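Local coordinates for protein 2-hydroxyhepta-2,4-diene-1,7-dioate isomerase (Mycobacterium marinum, PDB 3QDF) that probably acts as an isomerase or acetylpyruvate hydrolase of the fumarylacetoacetate hydrolase family and binds zinc, at residues 154-157 with 158-161. Residues are numbered along the deposited sequence; the frame is centred on the assembly and turned at random.
Sequences SARD and QQKS. With EDO (1,2-ethanediol), chain D.
Arg156 and Gln159, one turn apart at the start of helix 156-162, run side by side and join at their ends: Arg156 NH1 donates to Gln159 OE1 at 2.8 Å. This short helix follows directly on strand 144-155 in the C-terminal fumarylacetoacetate hydrolase region, with Ala155 at the N-cap position. The amide oxygen meets the edge of the guanidinium within its plane and receives the N-H on a lone pair, although the two flat groups are turned 52° against each other. A bend at chi2 (-56°) in the arginine chain brings Arg156 CD to 3.4 Å from Gln159 OE1. The other terminal nitrogen, NH2, forms a salt bridge with Glu121, a ligand of the first zinc. Arg156 is thus a second-shell residue of that site, and Gln159, one step further out, probably limits how its guanidinium can turn. NH1 has a further, weak bond to O2 of a 1,2-ethanediol, probably from the crystallisation liquor; the diol is also hydrogen-bonded to Lys169 NZ.

Elsewhere on the turn, Asp157 and Gln158 point the same way, their carboxylate and amide planes only slightly turned against each other. Asp157 CG sits between its own backbone N and carbonyl carbon (chi1 54°), which brings Asp157 OD1 to 2.9 Å from Gln158 N in a weak bond. A water joins Asp157 OD2 to Gln158 NE2. The extended Gln158 chain passes its amide along the methyl of Ala155, while its OE1 is hydrogen-bonded to His171 NE2. Behind these side chains the first helical bonds run from Gln159 N to Ala155 O and from Lys160 N to Arg156 O. The next closes between Ser161 N and Asp157 O, 2.9 Å apart.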
loop_
_atom_site.group_PDB
_atom_site.type_symbol
_atom_site.label_atom_id
_atom_site.label_comp_id
_atom_site.label_asym_id
_atom_site.label_seq_id
_atom_site.Cartn_x
_atom_site.Cartn_y
_atom_site.Cartn_z
ATOM N N SER A 154 -13.098 -1.892 1.480
ATOM C CA SER A 154 -14.041 -2.844 0.899
ATOM C C SER A 154 -15.474 -2.617 1.402
ATOM O O SER A 154 -15.742 -2.703 2.621
ATOM C CB SER A 154 -13.625 -4.278 1.247
ATOM O OG SER A 154 -12.232 -4.495 1.014
ATOM N N ALA A 155 -16.383 -2.335 0.466
ATOM C CA ALA A 155 -17.817 -2.278 0.750
ATOM C C ALA A 155 -18.385 -3.708 0.803
ATOM O O ALA A 155 -18.652 -4.325 -0.245
ATOM C CB ALA A 155 -18.523 -1.454 -0.308
ATOM N N ARG A 156 -18.573 -4.229 2.016
ATOM C CA ARG A 156 -19.012 -5.626 2.223
ATOM C C ARG A 156 -20.401 -5.969 1.671
ATOM O O ARG A 156 -20.614 -7.079 1.170
ATOM C CB ARG A 156 -18.960 -6.013 3.709
ATOM C CG ARG A 156 -17.576 -5.962 4.382
ATOM C CD ARG A 156 -16.514 -6.816 3.684
ATOM N NE ARG A 156 -15.291 -6.938 4.487
ATOM C CZ ARG A 156 -14.079 -7.236 4.007
ATOM N NH1 ARG A 156 -13.876 -7.437 2.701
ATOM N NH2 ARG A 156 -13.051 -7.322 4.846
ATOM N N ASP A 157 -21.345 -5.035 1.780
ATOM C CA ASP A 157 -22.701 -5.240 1.217
ATOM C C ASP A 157 -22.641 -5.488 -0.310
ATOM O O ASP A 157 -23.313 -6.383 -0.847
ATOM C CB ASP A 157 -23.642 -4.062 1.561
ATOM C CG ASP A 157 -23.072 -2.685 1.145
ATOM O OD1 ASP A 157 -21.836 -2.542 0.916
ATOM O OD2 ASP A 157 -23.869 -1.719 1.068
ATOM N N GLN A 158 -21.797 -4.702 -0.974
ATOM C CA GLN A 158 -21.603 -4.777 -2.418
ATOM C C GLN A 158 -20.860 -6.028 -2.856
ATOM O O GLN A 158 -21.126 -6.547 -3.939
ATOM C CB GLN A 158 -20.888 -3.525 -2.906
ATOM C CG GLN A 158 -21.702 -2.268 -2.607
ATOM C CD GLN A 158 -21.033 -0.997 -3.083
ATOM O OE1 GLN A 158 -19.937 -1.030 -3.668
ATOM N NE2 GLN A 158 -21.691 0.138 -2.841
ATOM N N GLN A 159 -19.955 -6.519 -2.013
ATOM C CA GLN A 159 -19.268 -7.796 -2.248
ATOM C C GLN A 159 -20.255 -8.945 -2.307
ATOM O O GLN A 159 -20.240 -9.755 -3.235
ATOM C CB GLN A 159 -18.261 -8.095 -1.129
ATOM C CG GLN A 159 -16.847 -7.836 -1.514
ATOM C CD GLN A 159 -15.873 -8.275 -0.453
ATOM O OE1 GLN A 159 -15.615 -7.552 0.505
ATOM N NE2 GLN A 159 -15.305 -9.452 -0.630
ATOM N N LYS A 160 -21.116 -9.000 -1.299
ATOM C CA LYS A 160 -22.091 -10.062 -1.168
ATOM C C LYS A 160 -23.105 -9.930 -2.305
ATOM O O LYS A 160 -23.490 -10.918 -2.938
ATOM C CB LYS A 160 -22.757 -9.946 0.214
ATOM C CG LYS A 160 -23.950 -10.846 0.465
ATOM C CD LYS A 160 -24.581 -10.474 1.808
ATOM C CE LYS A 160 -26.085 -10.421 1.707
ATOM N NZ LYS A 160 -26.755 -11.688 2.144
ATOM N N SER A 161 -23.499 -8.691 -2.580
ATOM C CA SER A 161 -24.500 -8.397 -3.593
ATOM C C SER A 161 -24.027 -8.750 -5.027
ATOM O O SER A 161 -24.762 -9.413 -5.772
ATOM C CB SER A 161 -24.929 -6.937 -3.458
ATOM O OG SER A 161 -26.000 -6.658 -4.304
HETATM C C1 EDO D . -9.572 -9.453 0.296
HETATM O O1 EDO D . -8.330 -9.355 1.027
HETATM C C2 EDO D . -10.675 -10.202 1.055
HETATM O O2 EDO D . -11.941 -9.522 0.898
HETATM O O HOH W 1 -23.974 -0.274 -1.332
#